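Local coordinates for TRAP dicarboxylate transporter-DctP subunit (Desulfovibrio desulfuricans subsp. desulfuricans, PDB 4NHB), which binds sn-glycerol-3-phosphate in the periplasm and probably hands it to a TRAP-type membrane transporter for uptake into the cell, at residues Gly35-Pro38 against Glu39-Glu43; Pro42-Ile45 against Gly46-Phe50; Pro68-Gln71 against Leu72-Asp76; Ala214-Ser218 against Leu219-Glu223. One frame throughout, in Å; residues are numbered along the deposited sequence.

Contact 1 (Gly35-Pro38 against Glu39-Glu43). With G3P (sn-glycerol-3-phosphate), chain P.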
ATOM      1  N   GLY A  35       8.231   8.024  -4.761  1.00  8.61           N
ATOM      2  CA  GLY A  35       7.099   7.508  -4.019  1.00 11.91           C
ATOM      3  C   GLY A  35       5.980   8.506  -3.915  1.00 10.55           C
ATOM      4  O   GLY A  35       6.037   9.574  -4.531  1.00 11.04           O
ATOM      5  N   MET A  36       4.978   8.159  -3.107  1.00  7.24           N
ATOM      6  CA  MET A  36       3.680   8.819  -3.166  1.00 10.69           C
ATOM      7  C   MET A  36       3.253   9.293  -1.803  1.00 11.55           C
ATOM      8  O   MET A  36       2.164   9.867  -1.674  1.00 11.03           O
ATOM      9  CB  MET A  36       2.600   7.873  -3.743  1.00  2.84           C
ATOM     10  CG  MET A  36       2.343   6.655  -2.884  1.00  5.14           C
ATOM     11  SD  MET A  36       0.972   5.607  -3.534  1.00 12.02           S
ATOM     12  CE  MET A  36      -0.441   6.640  -3.133  1.00 18.33           C
ATOM     13  N   LYS A  37       4.112   9.086  -0.794  1.00  4.40           N
ATOM     14  CA  LYS A  37       3.730   9.372   0.590  1.00  5.46           C
ATOM     15  C   LYS A  37       4.611  10.441   1.249  1.00  8.34           C
ATOM     16  O   LYS A  37       5.752  10.685   0.840  1.00  8.95           O
ATOM     17  CB  LYS A  37       3.685   8.094   1.462  1.00  6.50           C
ATOM     18  CG  LYS A  37       2.725   7.004   1.010  1.00  6.96           C
ATOM     19  CD  LYS A  37       1.247   7.483   0.992  1.00  5.89           C
ATOM     20  CE  LYS A  37       0.314   6.381   0.477  1.00  5.89           C
ATOM     21  NZ  LYS A  37      -1.137   6.714   0.685  1.00  7.64           N
ATOM     22  N   PRO A  38       4.065  11.136   2.248  1.00  9.89           N
ATOM     23  CA  PRO A  38       4.878  12.121   2.961  1.00  6.54           C
ATOM     24  C   PRO A  38       5.946  11.484   3.895  1.00  7.13           C
ATOM     25  O   PRO A  38       5.960  10.279   4.183  1.00 10.31           O
ATOM     26  CB  PRO A  38       3.847  12.922   3.741  1.00 14.22           C
ATOM     27  CG  PRO A  38       2.770  11.984   3.940  1.00 15.27           C
ATOM     28  CD  PRO A  38       2.684  11.104   2.742  1.00  9.67           C
ATOM     29  N   GLU A  39       6.861  12.326   4.343  1.00 16.68           N
ATOM     30  CA  GLU A  39       7.845  11.940   5.348  1.00 18.83           C
ATOM     31  C   GLU A  39       7.111  11.467   6.588  1.00 17.54           C
ATOM     32  O   GLU A  39       6.016  11.928   6.861  1.00 15.50           O
ATOM     33  CB  GLU A  39       8.734  13.127   5.682  1.00 14.10           C
ATOM     34  CG  GLU A  39       9.621  13.544   4.541  1.00 19.86           C
ATOM     35  CD  GLU A  39      10.768  12.574   4.323  1.00 21.19           C
ATOM     36  OE1 GLU A  39      11.091  11.826   5.266  1.00 24.18           O
ATOM     37  OE2 GLU A  39      11.323  12.542   3.211  1.00 19.52           O
ATOM     38  N   GLY A  40       7.713  10.498   7.281  1.00 14.41           N
ATOM     39  CA  GLY A  40       7.197   9.906   8.501  1.00 13.34           C
ATOM     40  C   GLY A  40       6.117   8.872   8.256  1.00 19.06           C
ATOM     41  O   GLY A  40       5.545   8.362   9.189  1.00 18.43           O
ATOM     42  N   GLU A  41       5.817   8.588   6.995  1.00 11.01           N
ATOM     43  CA  GLU A  41       4.801   7.583   6.655  1.00 12.81           C
ATOM     44  C   GLU A  41       5.561   6.303   6.292  1.00 16.83           C
ATOM     45  O   GLU A  41       6.666   6.368   5.739  1.00 15.07           O
ATOM     46  CB  GLU A  41       3.932   8.106   5.508  1.00 10.78           C
ATOM     47  CG  GLU A  41       2.514   7.509   5.402  1.00 12.17           C
ATOM     48  CD  GLU A  41       2.433   6.328   4.445  1.00 11.66           C
ATOM     49  OE1 GLU A  41       1.302   5.918   4.068  1.00  7.08           O
ATOM     50  OE2 GLU A  41       3.498   5.748   4.135  1.00  8.98           O
ATOM     51  N   PRO A  42       4.996   5.124   6.626  1.00 16.85           N
ATOM     52  CA  PRO A  42       5.811   3.911   6.462  1.00 12.09           C
ATOM     53  C   PRO A  42       6.436   3.686   5.097  1.00 11.19           C
ATOM     54  O   PRO A  42       7.571   3.215   5.113  1.00 16.43           O
ATOM     55  CB  PRO A  42       4.867   2.771   6.837  1.00 15.95           C
ATOM     56  CG  PRO A  42       3.846   3.424   7.789  1.00 18.87           C
ATOM     57  CD  PRO A  42       3.718   4.868   7.317  1.00 17.94           C
ATOM     58  N   GLU A  43       5.786   4.039   3.979  1.00 10.21           N
ATOM     59  CA  GLU A  43       6.401   3.859   2.656  1.00 10.84           C
ATOM     60  C   GLU A  43       7.720   4.633   2.581  1.00 14.97           C
ATOM     61  O   GLU A  43       8.791   4.084   2.254  1.00 11.48           O
ATOM     62  CB  GLU A  43       5.447   4.282   1.550  1.00 15.62           C
ATOM     63  CG  GLU A  43       5.987   3.987   0.153  1.00 12.70           C
ATOM     64  CD  GLU A  43       5.182   4.643  -0.947  1.00 17.67           C
ATOM     65  OE1 GLU A  43       5.408   5.832  -1.303  1.00 14.07           O
ATOM     66  OE2 GLU A  43       4.367   3.933  -1.525  1.00 17.71           O
TER
HETATM   67  O1  G3P P 414      -1.816   0.138  -2.476  1.00  8.17           O
HETATM   68  C1  G3P P 414      -2.824   0.986  -2.943  1.00  5.69           C
HETATM   69  C2  G3P P 414      -2.994   2.175  -1.989  1.00  9.61           C
HETATM   70  O2  G3P P 414      -1.778   2.866  -1.895  1.00  7.84           O
HETATM   71  C3  G3P P 414      -4.089   3.110  -2.528  1.00  5.07           C
HETATM   72  O1P G3P P 414      -4.654   3.807  -1.464  1.00  6.91           O
HETATM   73  O4P G3P P 414      -2.717   5.125  -0.804  1.00  8.98           O
HETATM   74  O2P G3P P 414      -4.329   6.079  -2.527  1.00  4.76           O
HETATM   75  O3P G3P P 414      -5.008   5.950  -0.131  1.00  7.17           O
HETATM   76  P   G3P P 414      -4.143   5.334  -1.227  1.00  5.82           P
HETATM   77  O   HOH W   1       6.824   7.981  -0.572  1.00  7.93           O
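Met36 N gives its hydrogen to Glu43 OE1 at 3.0 Å, a nearly straight bond that meets the oxygen close to its C-O axis. Water 1 donates to the same Glu43 OE1 at 2.7 Å and accepts from Lys37 N, so one carboxylate oxygen holds two successive backbone amides, one of them through water. Glu43 reaches back because CG stands anti to its backbone N (chi1 -174°) and the chain runs on extended; its other oxygen, OE2, bonds His238. The aliphatic part of Lys37 passes at a slant over the Glu41 carboxylate, CG 3.5 Å from Glu41 OE2. Beyond that its end turns away and NZ bonds O4P of the bound sn-glycerol-3-phosphate at 2.7 Å. NZ also makes a salt bridge with Asp215, and Phe194 meets the lysine in a cation-pi contact. Further out, Glu41, the N-cap residue of helix 42-57, accepts Glu43 N at OE2, 2.9 Å. A type II turn from Pro38 to Glu41 brings it there, closed by Glu41 N to Pro38 O at 3.3 Å. This is the loop from the first strand to the first helix of a periplasmic binding-protein fold, here lining the phosphate end of the ligand pocket.

Contact 2 (Pro42-Ile45 against Gly46-Phe50)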
ATOM      1  N   PRO A  42       4.996   5.124   6.626  1.00 16.85           N
ATOM      2  CA  PRO A  42       5.811   3.911   6.462  1.00 12.09           C
ATOM      3  C   PRO A  42       6.436   3.686   5.097  1.00 11.19           C
ATOM      4  O   PRO A  42       7.571   3.215   5.113  1.00 16.43           O
ATOM      5  CB  PRO A  42       4.867   2.771   6.837  1.00 15.95           C
ATOM      6  CG  PRO A  42       3.846   3.424   7.789  1.00 18.87           C
ATOM      7  CD  PRO A  42       3.718   4.868   7.317  1.00 17.94           C
ATOM      8  N   GLU A  43       5.786   4.039   3.979  1.00 10.21           N
ATOM      9  CA  GLU A  43       6.401   3.859   2.656  1.00 10.84           C
ATOM     10  C   GLU A  43       7.720   4.633   2.581  1.00 14.97           C
ATOM     11  O   GLU A  43       8.791   4.084   2.254  1.00 11.48           O
ATOM     12  CB  GLU A  43       5.447   4.282   1.550  1.00 15.62           C
ATOM     13  CG  GLU A  43       5.987   3.987   0.153  1.00 12.70           C
ATOM     14  CD  GLU A  43       5.182   4.643  -0.947  1.00 17.67           C
ATOM     15  OE1 GLU A  43       5.408   5.832  -1.303  1.00 14.07           O
ATOM     16  OE2 GLU A  43       4.367   3.933  -1.525  1.00 17.71           O
ATOM     17  N   THR A  44       7.653   5.892   2.972  1.00 12.50           N
ATOM     18  CA  THR A  44       8.776   6.792   2.885  1.00 10.17           C
ATOM     19  C   THR A  44       9.917   6.420   3.832  1.00 10.64           C
ATOM     20  O   THR A  44      11.078   6.492   3.454  1.00  9.11           O
ATOM     21  CB  THR A  44       8.308   8.196   3.175  1.00 14.44           C
ATOM     22  OG1 THR A  44       7.196   8.485   2.320  1.00 11.61           O
ATOM     23  CG2 THR A  44       9.415   9.190   2.917  1.00 15.92           C
ATOM     24  N   ILE A  45       9.577   6.085   5.071  1.00 13.47           N
ATOM     25  CA  ILE A  45      10.551   5.545   6.018  1.00 16.93           C
ATOM     26  C   ILE A  45      11.272   4.330   5.402  1.00 13.23           C
ATOM     27  O   ILE A  45      12.491   4.213   5.458  1.00 21.49           O
ATOM     28  CB  ILE A  45       9.849   5.102   7.305  1.00 23.91           C
ATOM     29  CG1 ILE A  45       9.176   6.302   7.985  1.00 23.78           C
ATOM     30  CG2 ILE A  45      10.858   4.418   8.232  1.00 24.25           C
ATOM     31  CD1 ILE A  45       8.179   5.909   9.081  1.00 15.56           C
ATOM     32  N   GLY A  46      10.488   3.443   4.801  1.00 12.54           N
ATOM     33  CA  GLY A  46      10.995   2.293   4.084  1.00 16.58           C
ATOM     34  C   GLY A  46      12.021   2.632   3.026  1.00 11.81           C
ATOM     35  O   GLY A  46      13.069   1.997   2.952  1.00 11.60           O
ATOM     36  N   MET A  47      11.709   3.623   2.206  1.00  6.27           N
ATOM     37  CA  MET A  47      12.569   4.076   1.121  1.00  9.51           C
ATOM     38  C   MET A  47      13.910   4.548   1.622  1.00 10.23           C
ATOM     39  O   MET A  47      14.970   4.174   1.080  1.00 16.46           O
ATOM     40  CB  MET A  47      11.857   5.236   0.404  1.00 13.05           C
ATOM     41  CG  MET A  47      10.600   4.753  -0.336  1.00 17.48           C
ATOM     42  SD  MET A  47       9.479   6.096  -0.810  1.00 16.58           S
ATOM     43  CE  MET A  47      10.402   6.617  -2.217  1.00 10.86           C
ATOM     44  N   HIS A  48      13.881   5.368   2.653  1.00  7.49           N
ATOM     45  CA  HIS A  48      15.120   5.885   3.212  1.00 18.79           C
ATOM     46  C   HIS A  48      15.952   4.753   3.819  1.00 17.31           C
ATOM     47  O   HIS A  48      17.180   4.714   3.655  1.00 17.77           O
ATOM     48  CB  HIS A  48      14.840   6.946   4.278  1.00 18.21           C
ATOM     49  CG  HIS A  48      14.332   8.251   3.736  1.00 18.00           C
ATOM     50  ND1 HIS A  48      15.085   9.067   2.916  1.00 17.72           N
ATOM     51  CD2 HIS A  48      13.138   8.874   3.893  1.00 14.43           C
ATOM     52  CE1 HIS A  48      14.376  10.137   2.598  1.00 22.80           C
ATOM     53  NE2 HIS A  48      13.189  10.039   3.174  1.00 20.39           N
ATOM     54  N   LEU A  49      15.290   3.835   4.523  1.00 15.31           N
ATOM     55  CA  LEU A  49      16.014   2.755   5.186  1.00 16.04           C
ATOM     56  C   LEU A  49      16.670   1.915   4.107  1.00 19.99           C
ATOM     57  O   LEU A  49      17.832   1.548   4.248  1.00 15.93           O
ATOM     58  CB  LEU A  49      15.129   1.870   6.092  1.00 10.14           C
ATOM     59  CG  LEU A  49      14.530   2.406   7.390  1.00 16.70           C
ATOM     60  CD1 LEU A  49      13.453   1.446   7.927  1.00 11.29           C
ATOM     61  CD2 LEU A  49      15.625   2.618   8.422  1.00 22.02           C
ATOM     62  N   PHE A  50      15.944   1.613   3.030  1.00 12.03           N
ATOM     63  CA  PHE A  50      16.561   0.900   1.906  1.00 14.41           C
ATOM     64  C   PHE A  50      17.810   1.600   1.416  1.00 19.62           C
ATOM     65  O   PHE A  50      18.818   0.948   1.083  1.00 13.44           O
ATOM     66  CB  PHE A  50      15.611   0.766   0.730  1.00 12.44           C
ATOM     67  CG  PHE A  50      16.283   0.361  -0.553  1.00  8.87           C
ATOM     68  CD1 PHE A  50      16.432  -0.974  -0.878  1.00  8.87           C
ATOM     69  CD2 PHE A  50      16.753   1.317  -1.432  1.00 12.44           C
ATOM     70  CE1 PHE A  50      17.029  -1.367  -2.072  1.00 14.49           C
ATOM     71  CE2 PHE A  50      17.378   0.931  -2.617  1.00 11.79           C
ATOM     72  CZ  PHE A  50      17.497  -0.407  -2.944  1.00 15.04           C
TER
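The first two turns of helix 42-57, the helical arm of a beta-alpha-beta unit between strands 30-34 and 63-67, are knit by regular i to i+4 bonds. Gly46 N donates to Pro42 O at 2.9 Å, and Met47, His48 and Leu49 continue the ladder to Glu43, Thr44 and Ile45. Gly46 brings no side chain to this turn.

Side chains one turn apart pair off along the helix. Met47 folds back over the preceding turn, its CG 3.2 Å from Glu43 O and its SD 3.8 Å from Thr44 CA; a bend at chi3 (79°) then turns the methyl aside. Thr44 and His48 lie alongside, pointing the same way, with Thr44 CG2 3.9 Å from His48 CD2. That methyl is anti to its own backbone N, which leaves OG1 beside the backbone N, where it bonds Pro38 O. His48 NE2 is bonded to Glu39 OE2, so two polar ends tie the helix to the loop before it. Ile45 and Leu49 make the apolar pair, Ile45 CG2 to Leu49 CD1 at 4.0 Å.

Around the helix, Met47 and Phe50 rest on strands 63-67 and 89-92, and His48 also touches strand 63-67. Leu49 and Phe50 pack against helix 252-286, whose Ser265 hydroxyl is hydrogen-bonded to Gly46 O.

Contact 3 (Pro68-Gln71 against Leu72-Asp76)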
ATOM      1  N   PRO A  68       9.849  11.448  -2.299  1.00 10.39           N
ATOM      2  CA  PRO A  68       8.532  11.021  -1.826  1.00 14.04           C
ATOM      3  C   PRO A  68       7.417  11.979  -2.169  1.00  9.30           C
ATOM      4  O   PRO A  68       7.615  12.985  -2.848  1.00 12.94           O
ATOM      5  CB  PRO A  68       8.709  11.060  -0.305  1.00 11.43           C
ATOM      6  CG  PRO A  68       9.586  12.179  -0.109  1.00 16.66           C
ATOM      7  CD  PRO A  68      10.514  12.279  -1.294  1.00 20.30           C
ATOM      8  N   ASN A  69       6.232  11.659  -1.670  1.00 11.37           N
ATOM      9  CA  ASN A  69       5.095  12.575  -1.722  1.00  7.24           C
ATOM     10  C   ASN A  69       4.796  13.067  -3.165  1.00 13.49           C
ATOM     11  O   ASN A  69       4.508  14.247  -3.417  1.00 11.84           O
ATOM     12  CB  ASN A  69       5.358  13.727  -0.752  1.00 13.23           C
ATOM     13  CG  ASN A  69       4.083  14.411  -0.326  1.00 14.83           C
ATOM     14  OD1 ASN A  69       2.996  13.824  -0.392  1.00 14.83           O
ATOM     15  ND2 ASN A  69       4.195  15.673   0.047  1.00 21.69           N
ATOM     16  N   SER A  70       4.887  12.145  -4.122  1.00 14.69           N
ATOM     17  CA  SER A  70       4.624  12.448  -5.512  1.00 13.70           C
ATOM     18  C   SER A  70       5.491  13.600  -6.077  1.00 14.26           C
ATOM     19  O   SER A  70       5.146  14.214  -7.070  1.00 13.26           O
ATOM     20  CB  SER A  70       3.127  12.726  -5.704  1.00 20.54           C
ATOM     21  OG  SER A  70       2.382  11.534  -5.491  1.00 26.03           O
ATOM     22  N   GLN A  71       6.646  13.843  -5.475  1.00 12.34           N
ATOM     23  CA  GLN A  71       7.612  14.820  -6.019  1.00 13.05           C
ATOM     24  C   GLN A  71       8.027  14.607  -7.474  1.00 15.47           C
ATOM     25  O   GLN A  71       8.360  15.570  -8.158  1.00 16.15           O
ATOM     26  CB  GLN A  71       8.857  14.892  -5.163  1.00 17.13           C
ATOM     27  CG  GLN A  71       8.726  15.830  -3.984  1.00 23.80           C
ATOM     28  CD  GLN A  71       9.874  15.674  -3.013  1.00 30.85           C
ATOM     29  OE1 GLN A  71      11.003  15.364  -3.404  1.00 25.96           O
ATOM     30  NE2 GLN A  71       9.589  15.870  -1.728  1.00 44.80           N
ATOM     31  N   LEU A  72       8.048  13.377  -7.954  1.00 11.14           N
ATOM     32  CA  LEU A  72       8.394  13.145  -9.373  1.00 19.84           C
ATOM     33  C   LEU A  72       7.169  12.739 -10.130  1.00 12.58           C
ATOM     34  O   LEU A  72       7.242  11.954 -11.077  1.00 15.89           O
ATOM     35  CB  LEU A  72       9.483  12.079  -9.523  1.00 20.29           C
ATOM     36  CG  LEU A  72      10.864  12.543  -9.026  1.00 20.51           C
ATOM     37  CD1 LEU A  72      11.904  11.464  -9.161  1.00 18.46           C
ATOM     38  CD2 LEU A  72      11.276  13.777  -9.796  1.00 25.63           C
ATOM     39  N   GLY A  73       6.024  13.230  -9.676  1.00 12.51           N
ATOM     40  CA  GLY A  73       4.748  12.811 -10.242  1.00 13.32           C
ATOM     41  C   GLY A  73       3.936  11.838  -9.379  1.00  9.65           C
ATOM     42  O   GLY A  73       4.413  11.262  -8.392  1.00  9.69           O
ATOM     43  N   LYS A  74       2.685  11.654  -9.759  1.00  9.34           N
ATOM     44  CA  LYS A  74       1.814  10.723  -9.071  1.00  7.77           C
ATOM     45  C   LYS A  74       2.066   9.307  -9.626  1.00 11.32           C
ATOM     46  O   LYS A  74       2.867   9.153 -10.539  1.00 12.27           O
ATOM     47  CB  LYS A  74       0.357  11.114  -9.277  1.00 15.03           C
ATOM     48  CG  LYS A  74      -0.020  12.479  -8.720  1.00 16.42           C
ATOM     49  CD  LYS A  74      -1.535  12.663  -8.714  1.00 25.57           C
ATOM     50  CE  LYS A  74      -1.946  14.143  -8.629  1.00 34.35           C
ATOM     51  NZ  LYS A  74      -1.528  14.927  -9.837  1.00 33.89           N
ATOM     52  N   GLU A  75       1.396   8.296  -9.072  1.00  8.08           N
ATOM     53  CA  GLU A  75       1.796   6.897  -9.311  1.00  9.06           C
ATOM     54  C   GLU A  75       1.867   6.553 -10.800  1.00 10.03           C
ATOM     55  O   GLU A  75       2.828   5.962 -11.258  1.00  7.65           O
ATOM     56  CB  GLU A  75       0.834   5.933  -8.632  1.00  5.93           C
ATOM     57  CG  GLU A  75       0.712   6.114  -7.101  1.00  6.60           C
ATOM     58  CD  GLU A  75      -0.510   6.922  -6.711  1.00  8.65           C
ATOM     59  OE1 GLU A  75      -0.560   8.108  -7.043  1.00  9.64           O
ATOM     60  OE2 GLU A  75      -1.435   6.381  -6.074  1.00 11.78           O
ATOM     61  N   ASP A  76       0.840   6.918 -11.558  1.00 11.96           N
ATOM     62  CA  ASP A  76       0.849   6.530 -12.962  1.00 18.18           C
ATOM     63  C   ASP A  76       2.119   7.035 -13.626  1.00 17.76           C
ATOM     64  O   ASP A  76       2.808   6.273 -14.304  1.00 17.76           O
ATOM     65  CB  ASP A  76      -0.384   7.045 -13.693  1.00 25.90           C
ATOM     66  CG  ASP A  76      -1.586   6.210 -13.423  1.00 36.41           C
ATOM     67  OD1 ASP A  76      -1.473   5.245 -12.627  1.00 38.29           O
ATOM     68  OD2 ASP A  76      -2.646   6.531 -13.998  1.00 42.64           O
TER
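Ser70 O accepts the N-H of Gly73 at 2.9 Å, but from well above the carbonyl plane, 62° out of it, and with a bent N-H...O angle of 139°. The bond closes a type I turn from Ser70 to Gly73. The same two residues meet a second time, Ser70 CA sending its hydrogen toward Gly73 O at 3.1 Å. Ser70 CB lies 3.3 Å from the same Gly73 oxygen. The Ser70 hydroxyl oxygen OG, placed beside its own backbone N (chi1 -68°), lies 3.7 Å from Lys74 CA.

A type I' turn from Pro68 to Gln71 overlaps it, sharing Ser70 and Gln71, and is closed by Gln71 N to Pro68 O at 2.9 Å. Together the two turns carry the chain from strand 63-67 to the N-cap residue Lys74 of helix 75-84. Gly73 has positive phi, a backbone conformation that glycine takes readily.

Ser70 is also backbone-bonded to Gly35, next to the pocket residue Met36. Glu75, in the first turn of the helix, also touches Met36, and its OE2 accepts a hydrogen bond from the ligand-binding residue Gln95.

Contact 4 (Ala214-Ser218 against Leu219-Glu223)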
ATOM      1  N   ALA A 214      -1.710   5.691   9.519  1.00 12.19           N
ATOM      2  CA  ALA A 214      -0.525   6.472   9.232  1.00 14.33           C
ATOM      3  C   ALA A 214      -0.881   7.673   8.341  1.00 12.22           C
ATOM      4  O   ALA A 214      -0.373   8.770   8.521  1.00  9.45           O
ATOM      5  CB  ALA A 214       0.564   5.597   8.549  1.00  9.96           C
ATOM      6  N   ASP A 215      -1.777   7.452   7.393  1.00  9.53           N
ATOM      7  CA  ASP A 215      -2.158   8.496   6.445  1.00  9.13           C
ATOM      8  C   ASP A 215      -3.153   9.455   7.087  1.00 14.91           C
ATOM      9  O   ASP A 215      -3.056  10.685   6.929  1.00  8.05           O
ATOM     10  CB  ASP A 215      -2.717   7.853   5.161  1.00  6.81           C
ATOM     11  CG  ASP A 215      -1.641   7.230   4.285  1.00 13.68           C
ATOM     12  OD1 ASP A 215      -0.443   7.481   4.573  1.00 12.51           O
ATOM     13  OD2 ASP A 215      -2.012   6.491   3.302  1.00  8.00           O
ATOM     14  N   ILE A 216      -4.079   8.912   7.871  1.00 13.17           N
ATOM     15  CA  ILE A 216      -5.045   9.755   8.549  1.00  8.77           C
ATOM     16  C   ILE A 216      -4.351  10.737   9.483  1.00 15.65           C
ATOM     17  O   ILE A 216      -4.721  11.903   9.514  1.00 10.59           O
ATOM     18  CB  ILE A 216      -6.049   8.918   9.342  1.00  8.62           C
ATOM     19  CG1 ILE A 216      -6.975   8.190   8.388  1.00  8.70           C
ATOM     20  CG2 ILE A 216      -6.809   9.783  10.320  1.00 11.34           C
ATOM     21  CD1 ILE A 216      -7.699   7.021   9.034  1.00 10.92           C
ATOM     22  N   VAL A 217      -3.336  10.284  10.227  1.00  8.60           N
ATOM     23  CA  VAL A 217      -2.627  11.180  11.125  1.00  8.63           C
ATOM     24  C   VAL A 217      -1.666  12.097  10.375  1.00 14.24           C
ATOM     25  O   VAL A 217      -1.579  13.284  10.656  1.00 16.13           O
ATOM     26  CB  VAL A 217      -1.865  10.388  12.211  1.00 15.98           C
ATOM     27  CG1 VAL A 217      -0.743  11.241  12.839  1.00 22.62           C
ATOM     28  CG2 VAL A 217      -2.864   9.897  13.244  1.00 20.81           C
ATOM     29  N   SER A 218      -0.955  11.533   9.410  1.00 14.38           N
ATOM     30  CA  SER A 218      -0.013  12.295   8.633  1.00 16.36           C
ATOM     31  C   SER A 218      -0.656  13.485   7.951  1.00 16.96           C
ATOM     32  O   SER A 218      -0.068  14.576   7.952  1.00 10.13           O
ATOM     33  CB  SER A 218       0.697  11.411   7.607  1.00 17.64           C
ATOM     34  OG  SER A 218       1.538  12.217   6.845  1.00 19.98           O
ATOM     35  N   LEU A 219      -1.847  13.301   7.383  1.00 11.01           N
ATOM     36  CA  LEU A 219      -2.529  14.411   6.718  1.00 11.71           C
ATOM     37  C   LEU A 219      -3.441  15.197   7.654  1.00 15.08           C
ATOM     38  O   LEU A 219      -4.139  16.127   7.235  1.00 13.86           O
ATOM     39  CB  LEU A 219      -3.321  13.906   5.509  1.00  9.64           C
ATOM     40  CG  LEU A 219      -2.543  13.714   4.183  1.00 12.93           C
ATOM     41  CD1 LEU A 219      -1.369  12.717   4.333  1.00 12.33           C
ATOM     42  CD2 LEU A 219      -3.509  13.244   3.103  1.00 22.33           C
ATOM     43  N   LYS A 220      -3.409  14.823   8.923  1.00 15.89           N
ATOM     44  CA  LYS A 220      -4.241  15.433   9.951  1.00 19.77           C
ATOM     45  C   LYS A 220      -5.706  15.485   9.507  1.00 28.44           C
ATOM     46  O   LYS A 220      -6.388  16.500   9.639  1.00 25.99           O
ATOM     47  CB  LYS A 220      -3.711  16.821  10.314  1.00 22.72           C
ATOM     48  CG  LYS A 220      -2.279  16.792  10.868  1.00 27.59           C
ATOM     49  CD  LYS A 220      -1.810  18.168  11.310  1.00 33.58           C
ATOM     50  CE  LYS A 220      -0.342  18.150  11.715  1.00 44.87           C
ATOM     51  NZ  LYS A 220       0.570  17.768  10.591  1.00 51.36           N
ATOM     52  N   MET A 221      -6.180  14.362   9.002  1.00 21.32           N
ATOM     53  CA  MET A 221      -7.531  14.255   8.469  1.00 21.28           C
ATOM     54  C   MET A 221      -8.578  14.495   9.556  1.00 24.59           C
ATOM     55  O   MET A 221      -9.673  15.011   9.275  1.00 22.25           O
ATOM     56  CB  MET A 221      -7.734  12.886   7.850  1.00 18.20           C
ATOM     57  CG  MET A 221      -6.806  12.565   6.622  1.00 20.34           C
ATOM     58  SD  MET A 221      -7.468  11.106   5.773  1.00 14.57           S
ATOM     59  CE  MET A 221      -6.173  10.637   4.577  1.00 13.97           C
ATOM     60  N   TYR A 222      -8.226  14.138  10.789  1.00 21.99           N
ATOM     61  CA  TYR A 222      -9.169  14.173  11.926  1.00 27.20           C
ATOM     62  C   TYR A 222      -9.565  15.599  12.313  1.00 24.60           C
ATOM     63  O   TYR A 222     -10.573  15.788  12.965  1.00 22.47           O
ATOM     64  CB  TYR A 222      -8.600  13.420  13.139  1.00 22.86           C
ATOM     65  CG  TYR A 222      -7.220  13.871  13.534  1.00 27.25           C
ATOM     66  CD1 TYR A 222      -7.051  14.989  14.343  1.00 29.31           C
ATOM     67  CD2 TYR A 222      -6.084  13.188  13.103  1.00 21.57           C
ATOM     68  CE1 TYR A 222      -5.813  15.422  14.703  1.00 34.08           C
ATOM     69  CE2 TYR A 222      -4.833  13.617  13.464  1.00 22.42           C
ATOM     70  CZ  TYR A 222      -4.704  14.746  14.270  1.00 33.16           C
ATOM     71  OH  TYR A 222      -3.465  15.213  14.654  1.00 39.22           O
ATOM     72  N   GLU A 223      -8.803  16.587  11.849  1.00 23.95           N
ATOM     73  CA  GLU A 223      -9.151  17.999  11.991  1.00 26.58           C
ATOM     74  C   GLU A 223     -10.363  18.424  11.149  1.00 31.46           C
ATOM     75  O   GLU A 223     -10.969  19.458  11.408  1.00 29.53           O
ATOM     76  CB  GLU A 223      -7.960  18.877  11.585  1.00 26.20           C
ATOM     77  CG  GLU A 223      -6.870  18.967  12.655  1.00 31.40           C
ATOM     78  CD  GLU A 223      -5.674  19.788  12.223  1.00 36.43           C
ATOM     79  OE1 GLU A 223      -5.617  20.243  11.054  1.00 35.79           O
ATOM     80  OE2 GLU A 223      -4.769  19.964  13.066  1.00 37.57           O
TER
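Met221 N bonds Ile216 O and Lys220 N bonds Val217 O, the pair of backward bonds that makes a Schellman motif at the C-terminal end of helix 213-218. Lys220 supplies the positive phi (50°) that turns the chain out of the helix. The Met221 bond, 2.9 Å, comes nearly along the carbonyl axis, whereas the Lys220 N-H reaches Val217 O at 3.0 Å from far above the carbonyl plane. One step earlier Leu219 N still makes an ordinary helical bond to Asp215 O, and Leu219 CB rests on that same carbonyl oxygen of Asp215 at 3.5 Å.

Among the apolar contacts, Met221 returns over the last turn with its chain extended and crosses Ile216 at about a right angle; Met221 SD is 3.9 Å from Ile216 CG1. Its methyl carries on to the backbone of Asp215. Outside the two segments, Leu219 and Met221 pack on helix 197-203, and Ile216 and Met221 share Tyr154 of strand 146-155.

The charged contact leads away from the cap, Asp215 having its salt-bridge partner in Lys37.

The aromatic contact belongs to Tyr222. With CG between its backbone N and carbonyl carbon (chi1 53°), the ring swings back toward the helix, and Val217 CA lies at its edge near the ring plane, 4.0 Å from Tyr222 CE2.

Contacts 1 and 2 run into each other along the chain, sharing Pro42 and Glu43 at the start of helix 42-57, with centres about 7 Å apart. Contact 3 follows at the end of strand 63-67, leading into helix 75-84, its centre about 11 Å from that of contact 1; the backbone bond from Ser70 N to Gly35 O joins them. Contact 4 comes much later, at the end of helix 213-218, and meets contact 1 through Asp215 and Lys37. Contacts 3 and 4 do not touch, their nearest atoms being about 7 Å apart. The 35-43 loop is thus the hub, joining three separate helix ends beside the sn-glycerol-3-phosphate pocket.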